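Local coordinates for endo-1,4-beta-xylanase (Bacteroides thetaiotaomicron VPI-5482, PDB 3KST), which probably hydrolyses glycosidic bonds in xylan or related plant polysaccharides, as a calcium-binding member of glycoside hydrolase family 43, at residues V200-Y205 and F285-Q290; G218-D223 and G227-Y232. All blocks are in the same frame, centred on the assembly; numbering follows the deposited sequence.

Contact 1. Residues V200-Y205 and F285-Q290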
loop_
_atom_site.group_PDB
_atom_site.type_symbol
_atom_site.label_atom_id
_atom_site.label_comp_id
_atom_site.label_asym_id
_atom_site.label_seq_id
_atom_site.Cartn_x
_atom_site.Cartn_y
_atom_site.Cartn_z
ATOM N N VAL A 200 -16.275 -12.819 0.554
ATOM C CA VAL A 200 -16.438 -11.465 0.034
ATOM C C VAL A 200 -15.056 -10.857 -0.120
ATOM O O VAL A 200 -14.196 -11.047 0.764
ATOM C CB VAL A 200 -17.334 -10.626 0.968
ATOM C CG1 VAL A 200 -17.554 -9.247 0.376
ATOM C CG2 VAL A 200 -18.693 -11.340 1.158
ATOM N N TYR A 201 -14.836 -10.194 -1.257
ATOM C CA TYR A 201 -13.561 -9.521 -1.575
ATOM C C TYR A 201 -13.746 -8.043 -1.279
ATOM O O TYR A 201 -14.692 -7.430 -1.799
ATOM C CB TYR A 201 -13.199 -9.712 -3.045
ATOM C CG TYR A 201 -13.006 -11.173 -3.398
ATOM C CD1 TYR A 201 -14.089 -11.961 -3.807
ATOM C CD2 TYR A 201 -11.752 -11.776 -3.313
ATOM C CE1 TYR A 201 -13.925 -13.324 -4.127
ATOM C CE2 TYR A 201 -11.577 -13.131 -3.632
ATOM C CZ TYR A 201 -12.680 -13.893 -4.052
ATOM O OH TYR A 201 -12.558 -15.224 -4.388
ATOM N N TYR A 202 -12.871 -7.501 -0.419
ATOM C CA TYR A 202 -12.877 -6.114 0.030
ATOM C C TYR A 202 -11.720 -5.377 -0.594
ATOM O O TYR A 202 -10.554 -5.787 -0.391
ATOM C CB TYR A 202 -12.706 -6.045 1.558
ATOM C CG TYR A 202 -13.845 -6.658 2.312
ATOM C CD1 TYR A 202 -13.917 -8.039 2.498
ATOM C CD2 TYR A 202 -14.872 -5.855 2.851
ATOM C CE1 TYR A 202 -14.971 -8.597 3.189
ATOM C CE2 TYR A 202 -15.929 -6.398 3.518
ATOM C CZ TYR A 202 -15.973 -7.781 3.699
ATOM O OH TYR A 202 -17.010 -8.359 4.355
ATOM N N LEU A 203 -12.044 -4.343 -1.378
ATOM C CA LEU A 203 -11.052 -3.496 -2.033
ATOM C C LEU A 203 -11.033 -2.186 -1.257
ATOM O O LEU A 203 -12.005 -1.412 -1.305
ATOM C CB LEU A 203 -11.394 -3.292 -3.511
ATOM C CG LEU A 203 -10.403 -2.578 -4.440
ATOM C CD1 LEU A 203 -10.847 -2.777 -5.909
ATOM C CD2 LEU A 203 -10.199 -1.108 -4.151
ATOM N N ILE A 204 -9.929 -1.956 -0.532
ATOM C CA ILE A 204 -9.730 -0.790 0.322
ATOM C C ILE A 204 -8.792 0.192 -0.438
ATOM O O ILE A 204 -7.673 -0.177 -0.889
ATOM C CB ILE A 204 -9.176 -1.250 1.709
ATOM C CG1 ILE A 204 -9.999 -2.433 2.274
ATOM C CG2 ILE A 204 -9.176 -0.076 2.651
ATOM C CD1 ILE A 204 -9.228 -3.360 3.187
ATOM N N TYR A 205 -9.254 1.429 -0.614
ATOM C CA TYR A 205 -8.564 2.398 -1.458
ATOM C C TYR A 205 -8.581 3.801 -0.902
ATOM O O TYR A 205 -9.367 4.096 0.024
ATOM C CB TYR A 205 -9.243 2.389 -2.864
ATOM C CG TYR A 205 -10.684 2.871 -2.837
ATOM C CD1 TYR A 205 -11.746 1.975 -2.628
ATOM C CD2 TYR A 205 -10.989 4.235 -3.006
ATOM C CE1 TYR A 205 -13.092 2.443 -2.577
ATOM C CE2 TYR A 205 -12.332 4.708 -2.944
ATOM C CZ TYR A 205 -13.367 3.791 -2.750
ATOM O OH TYR A 205 -14.675 4.217 -2.663
ATOM N N PHE A 285 -7.864 -2.038 12.824
ATOM C CA PHE A 285 -8.559 -2.455 11.612
ATOM C C PHE A 285 -9.371 -3.709 11.869
ATOM O O PHE A 285 -8.883 -4.636 12.499
ATOM C CB PHE A 285 -7.545 -2.803 10.523
ATOM C CG PHE A 285 -8.172 -3.145 9.212
ATOM C CD1 PHE A 285 -8.682 -2.145 8.413
ATOM C CD2 PHE A 285 -8.287 -4.468 8.795
ATOM C CE1 PHE A 285 -9.275 -2.452 7.181
ATOM C CE2 PHE A 285 -8.861 -4.792 7.581
ATOM C CZ PHE A 285 -9.386 -3.775 6.777
ATOM N N ALA A 286 -10.579 -3.767 11.328
ATOM C CA ALA A 286 -11.371 -4.999 11.448
ATOM C C ALA A 286 -12.488 -5.075 10.437
ATOM O O ALA A 286 -12.938 -4.057 9.934
ATOM C CB ALA A 286 -11.925 -5.169 12.863
ATOM N N ILE A 287 -12.872 -6.318 10.128
ATOM C CA ILE A 287 -14.019 -6.630 9.266
ATOM C C ILE A 287 -14.948 -7.431 10.178
ATOM O O ILE A 287 -14.582 -8.495 10.642
ATOM C CB ILE A 287 -13.609 -7.443 8.049
ATOM C CG1 ILE A 287 -12.468 -6.745 7.309
ATOM C CG2 ILE A 287 -14.822 -7.659 7.114
ATOM C CD1 ILE A 287 -11.973 -7.513 6.106
ATOM N N SER A 288 -16.128 -6.884 10.453
ATOM C CA SER A 288 -17.119 -7.506 11.349
ATOM C C SER A 288 -17.742 -8.776 10.771
ATOM O O SER A 288 -17.518 -9.112 9.599
ATOM C CB SER A 288 -18.249 -6.519 11.675
ATOM O OG SER A 288 -19.081 -6.267 10.546
ATOM N N ASP A 289 -18.511 -9.474 11.616
ATOM C CA ASP A 289 -19.263 -10.664 11.177
ATOM C C ASP A 289 -20.329 -10.303 10.131
ATOM O O ASP A 289 -20.633 -11.127 9.263
ATOM C CB ASP A 289 -19.821 -11.518 12.360
ATOM C CG ASP A 289 -20.671 -10.726 13.365
ATOM O OD1 ASP A 289 -20.899 -9.505 13.193
ATOM O OD2 ASP A 289 -21.111 -11.357 14.364
ATOM N N GLN A 290 -20.835 -9.058 10.155
ATOM C CA GLN A 290 -21.798 -8.586 9.146
ATOM C C GLN A 290 -21.089 -7.915 7.942
ATOM O O GLN A 290 -21.703 -7.129 7.215
ATOM C CB GLN A 290 -22.809 -7.631 9.790
ATOM C CG GLN A 290 -24.182 -7.600 9.103
ATOM C CD GLN A 290 -25.105 -6.552 9.696
ATOM O OE1 GLN A 290 -24.676 -5.439 10.022
ATOM N NE2 GLN A 290 -26.382 -6.895 9.824
#
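Ile287 rests on the aromatic ring of Tyr202, and this pair buries more surface than any other residues here. CG1 of the isoleucine stands beside the backbone N (chi1 -53°) and the chain runs on extended, which carries CD1 over one face of the phenol ring, 4.3 Å from the ring centroid and displaced toward the rim. The shorter branch meets the phenol end instead: Ile287 CG2 lies 3.6 Å from Tyr202 CZ and equally near Tyr202 OH. A weak hydrogen bond joins that hydroxyl to Gly291 O.

Two residues on from Tyr202, and two before Ile287, Ile204 and Phe285 approach from opposite directions. The methyl Ile204 CD1 comes within 3.6 Å of Phe285 CZ, the far end of the phenyl ring, at a slant to the ring plane. With CG anti to the backbone N (chi1 -176°), Phe285 reaches across from its own strand to make that touch. The backbones stay well apart, 9.3 Å from Tyr202 CA to Ile287 CA, so this is packing between sheets and not strand pairing.

Val293 of strand 293-305 touches Tyr202, Phe285 and Ile287 together, while Thr221 and Val217 of strand 216-222 lie against Tyr202 and Ile204. The seam thus joins strand 200-207 of one propeller blade to strand 279-287 of another.

Contact 2. Residues G218-D223 and G227-Y232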
loop_
_atom_site.group_PDB
_atom_site.type_symbol
_atom_site.label_atom_id
_atom_site.label_comp_id
_atom_site.label_asym_id
_atom_site.label_seq_id
_atom_site.Cartn_x
_atom_site.Cartn_y
_atom_site.Cartn_z
ATOM N N GLY A 218 -11.510 4.543 1.757
ATOM C CA GLY A 218 -12.827 3.918 1.709
ATOM C C GLY A 218 -12.682 2.499 1.200
ATOM O O GLY A 218 -11.557 2.068 0.865
ATOM N N TYR A 219 -13.790 1.771 1.134
ATOM C CA TYR A 219 -13.763 0.416 0.523
ATOM C C TYR A 219 -14.974 0.111 -0.370
ATOM O O TYR A 219 -15.964 0.858 -0.385
ATOM C CB TYR A 219 -13.585 -0.688 1.579
ATOM C CG TYR A 219 -14.819 -1.048 2.396
ATOM C CD1 TYR A 219 -15.145 -0.339 3.546
ATOM C CD2 TYR A 219 -15.651 -2.127 2.028
ATOM C CE1 TYR A 219 -16.266 -0.668 4.329
ATOM C CE2 TYR A 219 -16.789 -2.464 2.808
ATOM C CZ TYR A 219 -17.084 -1.730 3.949
ATOM O OH TYR A 219 -18.177 -2.022 4.717
ATOM N N ALA A 220 -14.827 -0.993 -1.102
ATOM C CA ALA A 220 -15.844 -1.573 -1.971
ATOM C C ALA A 220 -15.750 -3.076 -1.862
ATOM O O ALA A 220 -14.675 -3.615 -1.578
ATOM C CB ALA A 220 -15.661 -1.150 -3.414
ATOM N N THR A 221 -16.883 -3.741 -2.073
ATOM C CA THR A 221 -16.957 -5.190 -1.997
ATOM C C THR A 221 -17.382 -5.809 -3.311
ATOM O O THR A 221 -17.979 -5.155 -4.167
ATOM C CB THR A 221 -17.936 -5.687 -0.890
ATOM O OG1 THR A 221 -19.275 -5.242 -1.146
ATOM C CG2 THR A 221 -17.510 -5.172 0.473
ATOM N N SER A 222 -17.113 -7.107 -3.417
ATOM C CA SER A 222 -17.536 -7.904 -4.561
ATOM C C SER A 222 -17.474 -9.390 -4.217
ATOM O O SER A 222 -16.726 -9.794 -3.330
ATOM C CB SER A 222 -16.608 -7.649 -5.738
ATOM O OG SER A 222 -15.303 -8.040 -5.388
ATOM N N ASP A 223 -18.270 -10.183 -4.931
ATOM C CA ASP A 223 -18.275 -11.636 -4.785
ATOM C C ASP A 223 -17.149 -12.251 -5.639
ATOM O O ASP A 223 -16.916 -13.466 -5.549
ATOM C CB ASP A 223 -19.620 -12.239 -5.222
ATOM C CG ASP A 223 -20.780 -11.827 -4.345
ATOM O OD1 ASP A 223 -20.583 -11.406 -3.197
ATOM O OD2 ASP A 223 -21.925 -11.931 -4.833
ATOM N N GLY A 227 -14.481 -7.809 -9.456
ATOM C CA GLY A 227 -15.747 -7.118 -9.494
ATOM C C GLY A 227 -16.931 -7.934 -9.970
ATOM O O GLY A 227 -16.829 -9.173 -9.996
ATOM N N PRO A 228 -18.069 -7.255 -10.260
ATOM C CA PRO A 228 -18.272 -5.793 -10.103
ATOM C C PRO A 228 -18.307 -5.334 -8.628
ATOM O O PRO A 228 -18.559 -6.138 -7.736
ATOM C CB PRO A 228 -19.605 -5.539 -10.809
ATOM C CG PRO A 228 -20.314 -6.851 -10.699
ATOM C CD PRO A 228 -19.233 -7.866 -10.923
ATOM N N TRP A 229 -18.068 -4.049 -8.408
ATOM C CA TRP A 229 -17.866 -3.486 -7.068
ATOM C C TRP A 229 -18.932 -2.518 -6.571
ATOM O O TRP A 229 -19.359 -1.634 -7.335
ATOM C CB TRP A 229 -16.531 -2.741 -7.026
ATOM C CG TRP A 229 -15.399 -3.567 -7.460
ATOM C CD1 TRP A 229 -14.921 -3.710 -8.728
ATOM C CD2 TRP A 229 -14.608 -4.409 -6.630
ATOM N NE1 TRP A 229 -13.850 -4.573 -8.735
ATOM C CE2 TRP A 229 -13.651 -5.036 -7.462
ATOM C CE3 TRP A 229 -14.618 -4.710 -5.253
ATOM C CZ2 TRP A 229 -12.703 -5.936 -6.964
ATOM C CZ3 TRP A 229 -13.690 -5.613 -4.758
ATOM C CH2 TRP A 229 -12.745 -6.230 -5.614
ATOM N N VAL A 230 -19.355 -2.711 -5.312
ATOM C CA VAL A 230 -20.302 -1.801 -4.652
ATOM C C VAL A 230 -19.556 -1.141 -3.490
ATOM O O VAL A 230 -18.989 -1.810 -2.640
ATOM C CB VAL A 230 -21.634 -2.460 -4.192
ATOM C CG1 VAL A 230 -22.334 -3.118 -5.387
ATOM C CG2 VAL A 230 -21.425 -3.445 -3.048
ATOM N N LYS A 231 -19.528 0.189 -3.505
ATOM C CA LYS A 231 -18.859 0.985 -2.492
ATOM C C LYS A 231 -19.693 1.004 -1.242
ATOM O O LYS A 231 -20.937 1.055 -1.325
ATOM C CB LYS A 231 -18.634 2.438 -2.964
ATOM C CG LYS A 231 -17.503 2.598 -3.982
ATOM C CD LYS A 231 -17.535 3.948 -4.652
ATOM C CE LYS A 231 -16.425 4.133 -5.703
ATOM N NZ LYS A 231 -16.515 5.412 -6.442
ATOM N N TYR A 232 -19.018 0.899 -0.097
ATOM C CA TYR A 232 -19.654 1.036 1.222
ATOM C C TYR A 232 -20.367 2.402 1.274
ATOM O O TYR A 232 -19.770 3.424 0.915
ATOM C CB TYR A 232 -18.574 0.918 2.291
ATOM C CG TYR A 232 -19.024 1.120 3.720
ATOM C CD1 TYR A 232 -20.147 0.457 4.233
ATOM C CD2 TYR A 232 -18.281 1.929 4.585
ATOM C CE1 TYR A 232 -20.539 0.644 5.575
ATOM C CE2 TYR A 232 -18.637 2.096 5.903
ATOM C CZ TYR A 232 -19.751 1.458 6.406
ATOM O OH TYR A 232 -20.058 1.710 7.731
#
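Thr221 and Val230 form a hydrogen-bonded antiparallel pair: Thr221 N donates a hydrogen bond to Val230 O at 2.9 Å, and Val230 N donates one to Thr221 O at 3.0 Å. Beyond the non-hydrogen-bonded pair of Ala220 and Lys231, Tyr232 N binds Tyr219 O at 3.1 Å, an oxygen that also accepts Asn235 ND2.

At that end Tyr232 CB sits over a face of the Tyr219 ring, 3.6 Å from its centroid. The two rings are nearly parallel, their planes 19° apart, but slid so far that Tyr219 OH lies over the rim of the Tyr232 ring, 3.2 Å from Tyr232 CD1.

Toward the turn, Ser222 CB covers the six-membered ring of Trp229, 3.8 Å from the ring centroid, while in the conformer given here Ser222 OG hydrogen-bonds to Thr224 O. Trp229 carries its CG beside the backbone N (chi1 -54°), which turns the indole back alongside strand 216-222 and against Leu203 and Ile175. With an alanine here, Ser222 would probably lose the aromatic surface it packs on and a gap would open beside Leu203. The Gly227-Pro228 peptide is cis, at the start of the returning segment. Such pairing is typical of the outer beta hairpin of a four-stranded propeller blade.

In the fold
Family 43 enzymes are five-bladed beta-propellers, and both contacts belong to the later part of that fold. Following the chain, strand 200-207 comes first and turns back into strand 216-222, its neighbour in the same sheet. Contact 2 then closes a short hairpin connection, three residues lying between its segments, and adds strand 230-231 at the sheet's outer edge. Contact 1 closes much later, after 79 intervening residues, when 285-290 returns to 200-205; contact 2 is nested inside that long loop. The two meet directly: Leu203 N probably bonds to Ala220 O, and Gly218 N to Tyr205 O. Contact 2 therefore builds a blade outward, whereas contact 1 ties it to another.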